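Local coordinates for protein aminotransferase class-III (Sphaerobacter thermophilus DSM 20745, PDB 6K8H) that belongs to the omega-transaminases of the class-III aminotransferase family, whose members share the fold of the PLP-dependent aminotransferases, at residues A137-T142 / G156-A161; M132-A137 / G291-S296; E356-A361 / I376-R381. One frame throughout, in Å; residues are numbered along the deposited sequence.

Contacts 1 and 2 both use helix 127-142 and share Ala137, with centres about 8 Å apart. They touch directly where Tyr158 CD2 packs on Met132 CA at 3.6 Å. Both also meet the second subunit. The ligand pocket is close by: Ser126, Gly127 and Thr128 lie at or just before the start of this helix and Tyr154 and His155 just before 156-161. The Tyr158 side chain is about 9 Å and that of Met133 about 10 Å from a bound (5-hydroxy-4,6-dimethylpyridin-3-yl)methyl dihydrogen phosphate. Contact 3 belongs to the C-terminal part of the chain, on the opposite side of its centre; its own centre lies about 39 Å from those of contacts 1 and 2.

Contact 1 of 3, residues A137-T142 / G156-A161; sequences AARAYT and GSYDFA
Tyr158 and Phe160 receive the end of Arg139, whose long side chain bridges backbones that come no closer than 12.3 Å between the CA atoms of Arg139 and Phe160. Tyr158 is the first to meet it. With CG anti to the backbone N (chi1 179°), its ring reaches out toward helix 127-142, and the hydroxyl lies near the guanidinium plane, at the edge, with OH 3.6 Å from Arg139 NH2. That is contact without a hydrogen bond: Tyr158 OH is bonded to Asp159 of the second subunit. One face of the Tyr158 ring looks onto the backbone N of Phe160, which is 4.2 Å above the ring plane and over its centre.

Asp159 does not touch Arg139 of its own chain, but its carboxylate crosses the dimer interface to Arg139 and Tyr158 of the second subunit, and the bonds are returned symmetrically.

Phe160 offers a ring face to the cation. Arg139 NH2 comes down edge-on to 3.4 Å from Phe160 CD2, and the guanidinium and ring planes stand 75° apart. The interaction is cation-pi, with Arg139 CZ 4.8 Å from the Phe160 centroid and 16° off the ring normal. The guanidinium is therefore held by an aromatic face at NH2, by the salt bridge to Asp159 of the second subunit at NH1, and by Pro145 O at NE. Ala161 follows, its methyl resting on Val131 and Ile135 of helix 127-142, while further along the helix Ala138 and Thr142 rest on strands 216-221 and 251-255.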
ATOM      1  N   ALA B 137      -5.143  -8.202 -12.349  1.00  7.44           N
ATOM      2  CA  ALA B 137      -6.419  -8.288 -13.046  1.00  7.49           C
ATOM      3  C   ALA B 137      -6.211  -8.732 -14.481  1.00  9.32           C
ATOM      4  O   ALA B 137      -6.968  -9.566 -14.995  1.00  6.79           O
ATOM      5  CB  ALA B 137      -7.150  -6.943 -13.004  1.00  7.64           C
ATOM      6  N   ALA B 138      -5.183  -8.185 -15.143  1.00  8.11           N
ATOM      7  CA  ALA B 138      -4.910  -8.554 -16.527  1.00  6.69           C
ATOM      8  C   ALA B 138      -4.518 -10.018 -16.645  1.00  8.52           C
ATOM      9  O   ALA B 138      -4.929 -10.706 -17.592  1.00 10.48           O
ATOM     10  CB  ALA B 138      -3.816  -7.661 -17.108  1.00  8.31           C
ATOM     11  N   ARG B 139      -3.703 -10.510 -15.713  1.00  8.29           N
ATOM     12  CA  ARG B 139      -3.389 -11.937 -15.718  1.00  8.07           C
ATOM     13  C   ARG B 139      -4.653 -12.778 -15.553  1.00  8.33           C
ATOM     14  O   ARG B 139      -4.827 -13.788 -16.244  1.00 10.07           O
ATOM     15  CB  ARG B 139      -2.378 -12.277 -14.623  1.00  7.96           C
ATOM     16  CG  ARG B 139      -0.956 -11.748 -14.861  1.00  9.69           C
ATOM     17  CD  ARG B 139       0.092 -12.657 -14.220  1.00  9.07           C
ATOM     18  NE  ARG B 139       1.367 -11.972 -13.961  1.00  7.94           N
ATOM     19  CZ  ARG B 139       1.705 -11.436 -12.790  1.00 12.99           C
ATOM     20  NH1 ARG B 139       0.865 -11.490 -11.765  1.00  9.46           N
ATOM     21  NH2 ARG B 139       2.880 -10.838 -12.639  1.00 11.05           N
ATOM     22  N   ALA B 140      -5.541 -12.392 -14.628  1.00  7.87           N
ATOM     23  CA  ALA B 140      -6.749 -13.186 -14.399  1.00  9.09           C
ATOM     24  C   ALA B 140      -7.695 -13.119 -15.583  1.00 11.39           C
ATOM     25  O   ALA B 140      -8.420 -14.082 -15.858  1.00 12.54           O
ATOM     26  CB  ALA B 140      -7.481 -12.706 -13.139  1.00  5.73           C
ATOM     27  N   TYR B 141      -7.739 -11.973 -16.253  1.00  8.97           N
ATOM     28  CA  TYR B 141      -8.662 -11.784 -17.355  1.00 10.84           C
ATOM     29  C   TYR B 141      -8.190 -12.550 -18.583  1.00 11.70           C
ATOM     30  O   TYR B 141      -8.967 -13.275 -19.212  1.00 11.52           O
ATOM     31  CB  TYR B 141      -8.791 -10.291 -17.670  1.00 11.81           C
ATOM     32  CG  TYR B 141      -9.767 -10.033 -18.776  1.00  9.81           C
ATOM     33  CD1 TYR B 141     -11.134 -10.113 -18.556  1.00 10.78           C
ATOM     34  CD2 TYR B 141      -9.321  -9.754 -20.054  1.00 13.29           C
ATOM     35  CE1 TYR B 141     -12.045  -9.907 -19.591  1.00 15.25           C
ATOM     36  CE2 TYR B 141     -10.206  -9.543 -21.085  1.00 14.52           C
ATOM     37  CZ  TYR B 141     -11.564  -9.620 -20.855  1.00 18.81           C
ATOM     38  OH  TYR B 141     -12.424  -9.402 -21.906  1.00 22.81           O
ATOM     39  N   THR B 142      -6.907 -12.426 -18.916  1.00  9.89           N
ATOM     40  CA  THR B 142      -6.363 -13.046 -20.114  1.00 11.11           C
ATOM     41  C   THR B 142      -5.828 -14.444 -19.866  1.00  9.44           C
ATOM     42  O   THR B 142      -5.716 -15.219 -20.817  1.00 11.39           O
ATOM     43  CB  THR B 142      -5.227 -12.196 -20.693  1.00 10.54           C
ATOM     44  OG1 THR B 142      -4.091 -12.284 -19.825  1.00  8.55           O
ATOM     45  CG2 THR B 142      -5.658 -10.729 -20.858  1.00  5.54           C
ATOM     46  N   GLY B 156       6.471   2.183  -9.179  1.00 10.73           N
ATOM     47  CA  GLY B 156       6.381   1.738  -7.796  1.00 13.46           C
ATOM     48  C   GLY B 156       7.301   0.570  -7.515  1.00 12.24           C
ATOM     49  O   GLY B 156       8.211   0.268  -8.285  1.00  9.47           O
ATOM     50  N   SER B 157       7.046  -0.106  -6.389  1.00  8.71           N
ATOM     51  CA  SER B 157       7.961  -1.117  -5.859  1.00  8.57           C
ATOM     52  C   SER B 157       7.525  -2.565  -6.127  1.00 11.14           C
ATOM     53  O   SER B 157       8.177  -3.497  -5.639  1.00 10.38           O
ATOM     54  CB  SER B 157       8.182  -0.882  -4.352  1.00 11.19           C
ATOM     55  OG  SER B 157       6.965  -0.794  -3.655  1.00 12.82           O
ATOM     56  N   TYR B 158       6.432  -2.784  -6.847  1.00  9.18           N
ATOM     57  CA  TYR B 158       6.023  -4.144  -7.195  1.00  8.76           C
ATOM     58  C   TYR B 158       7.035  -4.794  -8.140  1.00  9.50           C
ATOM     59  O   TYR B 158       7.360  -4.225  -9.188  1.00  9.11           O
ATOM     60  CB  TYR B 158       4.647  -4.100  -7.840  1.00  8.91           C
ATOM     61  CG  TYR B 158       4.074  -5.429  -8.296  1.00  7.32           C
ATOM     62  CD1 TYR B 158       4.117  -6.551  -7.480  1.00  7.71           C
ATOM     63  CD2 TYR B 158       3.454  -5.538  -9.534  1.00  9.36           C
ATOM     64  CE1 TYR B 158       3.565  -7.765  -7.896  1.00 11.03           C
ATOM     65  CE2 TYR B 158       2.900  -6.739  -9.964  1.00  9.89           C
ATOM     66  CZ  TYR B 158       2.967  -7.853  -9.145  1.00 10.23           C
ATOM     67  OH  TYR B 158       2.413  -9.043  -9.560  1.00 10.00           O
ATOM     68  N   ASP B 159       7.488  -6.011  -7.795  1.00  7.88           N
ATOM     69  CA  ASP B 159       8.592  -6.682  -8.500  1.00 12.06           C
ATOM     70  C   ASP B 159       8.510  -6.563 -10.025  1.00  9.86           C
ATOM     71  O   ASP B 159       9.466  -6.139 -10.690  1.00 12.51           O
ATOM     72  CB  ASP B 159       8.616  -8.175  -8.141  1.00 11.39           C
ATOM     73  CG  ASP B 159       8.902  -8.435  -6.675  1.00 15.58           C
ATOM     74  OD1 ASP B 159       8.208  -7.845  -5.830  1.00 15.57           O
ATOM     75  OD2 ASP B 159       9.797  -9.259  -6.369  1.00 18.04           O
ATOM     76  N   PHE B 160       7.378  -6.970 -10.595  1.00  8.45           N
ATOM     77  CA  PHE B 160       7.256  -7.024 -12.047  1.00 10.57           C
ATOM     78  C   PHE B 160       7.186  -5.629 -12.663  1.00  9.38           C
ATOM     79  O   PHE B 160       7.709  -5.417 -13.764  1.00 12.09           O
ATOM     80  CB  PHE B 160       6.029  -7.870 -12.419  1.00  9.01           C
ATOM     81  CG  PHE B 160       6.104  -9.280 -11.907  1.00 10.53           C
ATOM     82  CD1 PHE B 160       6.839 -10.239 -12.585  1.00 12.16           C
ATOM     83  CD2 PHE B 160       5.474  -9.640 -10.732  1.00 13.45           C
ATOM     84  CE1 PHE B 160       6.928 -11.535 -12.107  1.00 11.31           C
ATOM     85  CE2 PHE B 160       5.560 -10.931 -10.248  1.00 15.48           C
ATOM     86  CZ  PHE B 160       6.286 -11.881 -10.946  1.00 12.29           C
ATOM     87  N   ALA B 161       6.579  -4.664 -11.961  1.00 10.38           N
ATOM     88  CA  ALA B 161       6.428  -3.315 -12.494  1.00  8.02           C
ATOM     89  C   ALA B 161       7.719  -2.507 -12.444  1.00 11.75           C
ATOM     90  O   ALA B 161       7.858  -1.531 -13.190  1.00 10.04           O
ATOM     91  CB  ALA B 161       5.328  -2.576 -11.729  1.00  8.60           C
TER

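Contact 2 of 3, residues M132-A137 / G291-S296; sequences MMAIKA and GAVGGS
Val293 and Ala134 bring helix 127-142 close to strand 291-295, with their CA atoms only 6.1 Å apart. The contact between the segments is purely apolar. Val293 points its side chain at the helix and touches it with both methyls. CG2 meets Ala134, 3.9 Å from its CB and 4.0 Å from its CA, so this branch lies against the backbone of the helix as well as the methyl. CG1 turns to the preceding residue and stands 4.3 Å from Met133 CB. It occupies the crowded position between the backbone N and the carbonyl carbon (chi1 47°); with CG2 on Ala134, this sets the two methyls over successive helix residues. Met133 starts out toward the strand but then folds back, so that its CB, not the thioether, does the touching. The close approach is consistent with the small side chain of Ala134.

No hydrogen bond joins the two: the helix bonds along its own backbone, the strand to its neighbours in the sheet. The helix keeps its regular pattern here, as in Ala137 N to Met133 O at 2.8 Å. Lys136 turns to the second subunit, where NZ forms a salt bridge with Glu162 and a hydrogen bond with Ser157 O. Just past the C-terminal end of the strand, Ser296 is the N-cap of helix 297-300, its OG bonded to Val299 N.

Strand 291-295 is the antiparallel member of the large mixed sheet characteristic of PLP-dependent aminotransferases. It runs between strands 120-124 and 277-281, and helix 127-142, which directly follows strand 120-124, packs against strand 291-295.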
ATOM      1  N   MET B 132       0.031  -3.004  -9.102  1.00  5.59           N
ATOM      2  CA  MET B 132       0.073  -4.447  -8.893  1.00  6.30           C
ATOM      3  C   MET B 132      -1.278  -5.080  -9.201  1.00  7.35           C
ATOM      4  O   MET B 132      -1.356  -6.085  -9.909  1.00  8.67           O
ATOM      5  CB  MET B 132       0.488  -4.760  -7.455  1.00  5.90           C
ATOM      6  CG  MET B 132       0.384  -6.239  -7.123  1.00  9.50           C
ATOM      7  SD  MET B 132       1.014  -6.608  -5.466  1.00 13.83           S
ATOM      8  CE  MET B 132      -0.430  -6.301  -4.441  1.00  9.01           C
ATOM      9  N   MET B 133      -2.361  -4.487  -8.694  1.00  7.24           N
ATOM     10  CA  MET B 133      -3.669  -5.107  -8.867  1.00  8.99           C
ATOM     11  C   MET B 133      -4.146  -4.994 -10.305  1.00  8.12           C
ATOM     12  O   MET B 133      -4.892  -5.860 -10.767  1.00  6.67           O
ATOM     13  CB  MET B 133      -4.693  -4.496  -7.911  1.00  7.64           C
ATOM     14  CG  MET B 133      -4.452  -4.819  -6.428  1.00  6.08           C
ATOM     15  SD  MET B 133      -4.050  -6.543  -6.039  1.00  9.95           S
ATOM     16  CE  MET B 133      -5.484  -7.367  -6.752  1.00  6.75           C
ATOM     17  N   ALA B 134      -3.700  -3.971 -11.037  1.00  6.71           N
ATOM     18  CA  ALA B 134      -3.997  -3.907 -12.469  1.00  8.10           C
ATOM     19  C   ALA B 134      -3.307  -5.038 -13.214  1.00  6.62           C
ATOM     20  O   ALA B 134      -3.920  -5.714 -14.054  1.00  7.63           O
ATOM     21  CB  ALA B 134      -3.554  -2.559 -13.044  1.00  6.54           C
ATOM     22  N   ILE B 135      -2.036  -5.273 -12.894  1.00  6.32           N
ATOM     23  CA  ILE B 135      -1.308  -6.385 -13.504  1.00  6.21           C
ATOM     24  C   ILE B 135      -1.984  -7.709 -13.187  1.00  7.45           C
ATOM     25  O   ILE B 135      -2.149  -8.573 -14.066  1.00 10.28           O
ATOM     26  CB  ILE B 135       0.158  -6.372 -13.036  1.00  6.04           C
ATOM     27  CG1 ILE B 135       0.898  -5.238 -13.755  1.00  7.72           C
ATOM     28  CG2 ILE B 135       0.806  -7.752 -13.265  1.00  6.45           C
ATOM     29  CD1 ILE B 135       2.178  -4.794 -13.063  1.00 10.14           C
ATOM     30  N   LYS B 136      -2.379  -7.882 -11.928  1.00  7.84           N
ATOM     31  CA  LYS B 136      -3.050  -9.132 -11.484  1.00  6.63           C
ATOM     32  C   LYS B 136      -4.399  -9.293 -12.195  1.00  8.09           C
ATOM     33  O   LYS B 136      -4.723 -10.402 -12.608  1.00  6.79           O
ATOM     34  CB  LYS B 136      -3.131  -9.155  -9.958  1.00  7.73           C
ATOM     35  CG  LYS B 136      -1.791  -9.377  -9.272  1.00  9.74           C
ATOM     36  CD  LYS B 136      -1.778  -9.083  -7.796  1.00 11.60           C
ATOM     37  CE  LYS B 136      -2.888  -9.758  -7.025  1.00 17.17           C
ATOM     38  NZ  LYS B 136      -2.443 -11.017  -6.390  1.00 13.25           N
ATOM     39  N   ALA B 137      -5.143  -8.202 -12.349  1.00  7.44           N
ATOM     40  CA  ALA B 137      -6.419  -8.288 -13.046  1.00  7.49           C
ATOM     41  C   ALA B 137      -6.211  -8.732 -14.481  1.00  9.32           C
ATOM     42  O   ALA B 137      -6.968  -9.566 -14.995  1.00  6.79           O
ATOM     43  CB  ALA B 137      -7.150  -6.943 -13.004  1.00  7.64           C
ATOM     44  N   GLY B 291      -4.747   4.453  -3.574  1.00  7.14           N
ATOM     45  CA  GLY B 291      -4.551   4.110  -4.969  1.00  6.76           C
ATOM     46  C   GLY B 291      -5.886   3.648  -5.513  1.00  7.37           C
ATOM     47  O   GLY B 291      -6.861   3.489  -4.775  1.00  5.79           O
ATOM     48  N   ALA B 292      -5.922   3.412  -6.813  1.00  4.84           N
ATOM     49  CA  ALA B 292      -7.161   2.921  -7.402  1.00  8.33           C
ATOM     50  C   ALA B 292      -6.836   2.284  -8.732  1.00  8.47           C
ATOM     51  O   ALA B 292      -5.947   2.741  -9.442  1.00  6.72           O
ATOM     52  CB  ALA B 292      -8.198   4.042  -7.598  1.00  5.75           C
ATOM     53  N   VAL B 293      -7.560   1.228  -9.060  1.00  6.74           N
ATOM     54  CA  VAL B 293      -7.489   0.605 -10.367  1.00  8.16           C
ATOM     55  C   VAL B 293      -8.902   0.612 -10.928  1.00  7.47           C
ATOM     56  O   VAL B 293      -9.854   0.264 -10.222  1.00  7.40           O
ATOM     57  CB  VAL B 293      -6.905  -0.822 -10.281  1.00 11.56           C
ATOM     58  CG1 VAL B 293      -7.570  -1.606  -9.161  1.00  9.65           C
ATOM     59  CG2 VAL B 293      -7.056  -1.543 -11.593  1.00  9.26           C
ATOM     60  N   GLY B 294      -9.052   1.068 -12.169  1.00  9.44           N
ATOM     61  CA  GLY B 294     -10.379   1.098 -12.749  1.00  8.93           C
ATOM     62  C   GLY B 294     -10.309   0.885 -14.242  1.00  8.32           C
ATOM     63  O   GLY B 294      -9.244   0.951 -14.857  1.00  8.31           O
ATOM     64  N   GLY B 295     -11.476   0.649 -14.825  1.00  7.12           N
ATOM     65  CA  GLY B 295     -11.543   0.488 -16.266  1.00  6.37           C
ATOM     66  C   GLY B 295     -12.876  -0.084 -16.701  1.00 10.45           C
ATOM     67  O   GLY B 295     -13.914   0.154 -16.064  1.00  9.13           O
ATOM     68  N   SER B 296     -12.840  -0.792 -17.832  1.00  8.84           N
ATOM     69  CA  SER B 296     -14.039  -1.426 -18.358  1.00 13.42           C
ATOM     70  C   SER B 296     -14.607  -2.417 -17.349  1.00 11.10           C
ATOM     71  O   SER B 296     -13.859  -3.108 -16.639  1.00 12.07           O
ATOM     72  CB  SER B 296     -13.750  -2.108 -19.679  1.00 12.92           C
ATOM     73  OG  SER B 296     -12.865  -3.208 -19.518  1.00 11.05           O
TER

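Contact 3 of 3, residues E356-A361 / I376-R381; sequences EVLREA and IHLHQR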
ATOM      1  N   GLU B 356      12.520  31.916 -21.256  1.00 11.10           N
ATOM      2  CA  GLU B 356      13.099  33.240 -21.459  1.00 14.77           C
ATOM      3  C   GLU B 356      14.349  33.443 -20.607  1.00 13.91           C
ATOM      4  O   GLU B 356      15.312  34.060 -21.069  1.00 15.17           O
ATOM      5  CB  GLU B 356      12.059  34.327 -21.176  1.00 15.74           C
ATOM      6  CG  GLU B 356      12.623  35.755 -21.147  1.00 26.27           C
ATOM      7  CD  GLU B 356      13.188  36.224 -22.491  1.00 33.95           C
ATOM      8  OE1 GLU B 356      13.039  35.502 -23.504  1.00 37.35           O
ATOM      9  OE2 GLU B 356      13.788  37.326 -22.535  1.00 40.59           O
ATOM     10  N   VAL B 357      14.359  32.926 -19.368  1.00 11.38           N
ATOM     11  CA  VAL B 357      15.553  33.037 -18.518  1.00 11.58           C
ATOM     12  C   VAL B 357      16.727  32.308 -19.157  1.00 12.87           C
ATOM     13  O   VAL B 357      17.854  32.818 -19.202  1.00 11.73           O
ATOM     14  CB  VAL B 357      15.274  32.489 -17.100  1.00 11.96           C
ATOM     15  CG1 VAL B 357      16.583  32.246 -16.339  1.00 10.91           C
ATOM     16  CG2 VAL B 357      14.388  33.429 -16.318  1.00 13.34           C
ATOM     17  N   LEU B 358      16.473  31.103 -19.675  1.00 11.51           N
ATOM     18  CA  LEU B 358      17.522  30.354 -20.355  1.00 11.83           C
ATOM     19  C   LEU B 358      18.010  31.099 -21.594  1.00 13.80           C
ATOM     20  O   LEU B 358      19.217  31.163 -21.862  1.00 13.11           O
ATOM     21  CB  LEU B 358      16.996  28.972 -20.737  1.00 11.95           C
ATOM     22  CG  LEU B 358      16.651  28.018 -19.591  1.00 12.17           C
ATOM     23  CD1 LEU B 358      15.856  26.824 -20.120  1.00 12.48           C
ATOM     24  CD2 LEU B 358      17.931  27.542 -18.906  1.00 15.48           C
ATOM     25  N   ARG B 359      17.083  31.663 -22.352  1.00 12.95           N
ATOM     26  CA  ARG B 359      17.484  32.370 -23.587  1.00 18.43           C
ATOM     27  C   ARG B 359      18.346  33.583 -23.234  1.00 15.34           C
ATOM     28  O   ARG B 359      19.387  33.722 -23.788  1.00 14.97           O
ATOM     29  CB  ARG B 359      16.249  32.840 -24.349  1.00 17.83           C
ATOM     30  CG  ARG B 359      16.578  33.507 -25.668  1.00 21.73           C
ATOM     31  CD  ARG B 359      15.486  34.436 -26.163  1.00 29.95           C
ATOM     32  NE  ARG B 359      15.342  35.613 -25.339  1.00 34.29           N
ATOM     33  CZ  ARG B 359      16.173  36.646 -25.346  1.00 35.25           C
ATOM     34  NH1 ARG B 359      17.204  36.676 -26.165  1.00 36.59           N
ATOM     35  NH2 ARG B 359      15.968  37.662 -24.541  1.00 39.02           N
ATOM     36  N   GLU B 360      17.910  34.380 -22.271  1.00 14.47           N
ATOM     37  CA  GLU B 360      18.657  35.597 -21.870  1.00 21.28           C
ATOM     38  C   GLU B 360      20.041  35.237 -21.317  1.00 22.53           C
ATOM     39  O   GLU B 360      20.951  36.016 -21.532  1.00 20.08           O
ATOM     40  CB  GLU B 360      17.901  36.494 -20.893  1.00 18.81           C
ATOM     41  CG  GLU B 360      18.422  37.923 -20.920  1.00 37.85           C
ATOM     42  CD  GLU B 360      18.451  38.660 -19.593  1.00 47.31           C
ATOM     43  OE1 GLU B 360      18.969  39.798 -19.540  1.00 55.86           O
ATOM     44  OE2 GLU B 360      17.958  38.104 -18.617  1.00 50.25           O
ATOM     45  N   ALA B 361      20.146  34.157 -20.549  1.00 14.52           N
ATOM     46  CA  ALA B 361      21.447  33.757 -19.979  1.00 16.65           C
ATOM     47  C   ALA B 361      22.339  33.080 -21.032  1.00 17.00           C
ATOM     48  O   ALA B 361      23.473  32.808 -20.728  1.00 18.29           O
ATOM     49  CB  ALA B 361      21.247  32.877 -18.773  1.00 16.82           C
ATOM     50  N   ILE B 376      12.246  21.136 -16.190  1.00  9.13           N
ATOM     51  CA  ILE B 376      13.324  21.941 -16.764  1.00  8.63           C
ATOM     52  C   ILE B 376      14.454  21.017 -17.197  1.00 11.10           C
ATOM     53  O   ILE B 376      14.801  20.061 -16.496  1.00 11.88           O
ATOM     54  CB  ILE B 376      13.833  22.994 -15.765  1.00  9.55           C
ATOM     55  CG1 ILE B 376      12.669  23.773 -15.145  1.00  9.04           C
ATOM     56  CG2 ILE B 376      14.801  23.946 -16.456  1.00 10.01           C
ATOM     57  CD1 ILE B 376      13.110  24.749 -14.050  1.00  9.62           C
ATOM     58  N   HIS B 377      15.022  21.289 -18.364  1.00  7.39           N
ATOM     59  CA  HIS B 377      16.132  20.530 -18.914  1.00  9.61           C
ATOM     60  C   HIS B 377      17.244  21.497 -19.275  1.00 10.57           C
ATOM     61  O   HIS B 377      16.982  22.522 -19.916  1.00 10.99           O
ATOM     62  CB  HIS B 377      15.689  19.771 -20.159  1.00  8.59           C
ATOM     63  CG  HIS B 377      14.470  18.928 -19.947  1.00 11.66           C
ATOM     64  ND1 HIS B 377      14.515  17.700 -19.322  1.00 10.65           N
ATOM     65  CD2 HIS B 377      13.175  19.132 -20.286  1.00  9.98           C
ATOM     66  CE1 HIS B 377      13.299  17.178 -19.291  1.00 10.27           C
ATOM     67  NE2 HIS B 377      12.467  18.031 -19.862  1.00 13.11           N
ATOM     68  N   LEU B 378      18.474  21.167 -18.884  1.00  9.12           N
ATOM     69  CA  LEU B 378      19.633  22.015 -19.177  1.00 11.86           C
ATOM     70  C   LEU B 378      20.432  21.481 -20.360  1.00 11.79           C
ATOM     71  O   LEU B 378      21.669  21.504 -20.380  1.00 10.80           O
ATOM     72  CB  LEU B 378      20.499  22.180 -17.933  1.00 10.61           C
ATOM     73  CG  LEU B 378      19.660  22.789 -16.803  1.00 10.95           C
ATOM     74  CD1 LEU B 378      20.520  23.164 -15.614  1.00 12.13           C
ATOM     75  CD2 LEU B 378      18.875  24.008 -17.289  1.00 12.47           C
ATOM     76  N   HIS B 379      19.707  20.971 -21.355  1.00 11.69           N
ATOM     77  CA  HIS B 379      20.262  20.529 -22.622  1.00 12.23           C
ATOM     78  C   HIS B 379      19.181  20.722 -23.678  1.00 11.63           C
ATOM     79  O   HIS B 379      18.032  21.037 -23.363  1.00  9.82           O
ATOM     80  CB  HIS B 379      20.722  19.073 -22.557  1.00  8.62           C
ATOM     81  CG  HIS B 379      19.597  18.118 -22.315  1.00  8.56           C
ATOM     82  ND1 HIS B 379      18.697  17.769 -23.302  1.00  9.51           N
ATOM     83  CD2 HIS B 379      19.210  17.457 -21.199  1.00 11.38           C
ATOM     84  CE1 HIS B 379      17.807  16.926 -22.802  1.00 11.82           C
ATOM     85  NE2 HIS B 379      18.094  16.723 -21.527  1.00  7.93           N
ATOM     86  N   GLN B 380      19.562  20.546 -24.942  1.00 10.66           N
ATOM     87  CA  GLN B 380      18.626  20.705 -26.041  1.00  9.62           C
ATOM     88  C   GLN B 380      18.504  19.427 -26.869  1.00 14.48           C
ATOM     89  O   GLN B 380      18.275  19.481 -28.081  1.00 10.07           O
ATOM     90  CB  GLN B 380      19.022  21.905 -26.904  1.00 20.39           C
ATOM     91  CG  GLN B 380      18.608  23.224 -26.240  1.00 18.57           C
ATOM     92  CD  GLN B 380      19.044  24.464 -26.989  1.00 23.31           C
ATOM     93  OE1 GLN B 380      20.069  24.475 -27.671  1.00 31.48           O
ATOM     94  NE2 GLN B 380      18.267  25.532 -26.851  1.00 31.12           N
ATOM     95  N   ARG B 381      18.643  18.259 -26.216  1.00  8.92           N
ATOM     96  CA  ARG B 381      18.424  17.003 -26.920  1.00  6.48           C
ATOM     97  C   ARG B 381      16.934  16.736 -27.091  1.00  9.08           C
ATOM     98  O   ARG B 381      16.145  17.006 -26.180  1.00 10.34           O
ATOM     99  CB  ARG B 381      19.066  15.843 -26.167  1.00  8.85           C
ATOM    100  CG  ARG B 381      20.569  15.987 -26.032  1.00  7.39           C
ATOM    101  CD  ARG B 381      21.217  14.746 -25.416  1.00 10.16           C
ATOM    102  NE  ARG B 381      20.812  14.545 -24.033  1.00  8.38           N
ATOM    103  CZ  ARG B 381      21.377  15.151 -22.998  1.00 14.43           C
ATOM    104  NH1 ARG B 381      22.376  16.011 -23.189  1.00 11.85           N
ATOM    105  NH2 ARG B 381      20.955  14.885 -21.768  1.00 13.26           N
TER
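A bond of 2.9 Å from Arg359 NE to Glu356 OE1 ties together the helical turn that also carries Leu358, which meets Leu378 across the contact. It is nearly straight (173°), and a second one joins Arg359 NH2 to Glu356 OE2 at 3.0 Å, so the arginine grips the carboxylate side-on. Both oxygens are met on the syn side and lie close to the guanidinium plane, whereas the nitrogens stand well out of the carboxylate plane. This salt bridge, on an exposed side of the helix, pins the rotation of both groups.

The contact itself is apolar and small. Leu358 CD2 reaches Leu378 CD2 at 4.0 Å, methyl to methyl, the two side chains crossing at about a right angle. The other branch, Leu358 CD1, only grazes His377 O at 4.5 Å.

Polar groups hold the chain on either side of Leu378. Before it, His377 NE2 is bonded to Thr368. After it, Arg381 N donates to His379 ND1 at 3.0 Å, near the ring plane, while the Arg381 guanidinium, salt-bridged to Glu395 through NH1 and bonded to Asn388 O through NE, doubles back over one face of that imidazole and His377 CB lies over the other.

Helix 337-361 meets the chain where it leaves strand 373-377, a helix-on-sheet packing against the small antiparallel sheet 366-370, 373-377, 418-420 of the C-terminal part; Leu378 also packs on helix 393-408, and Val357 faces helix 427-445.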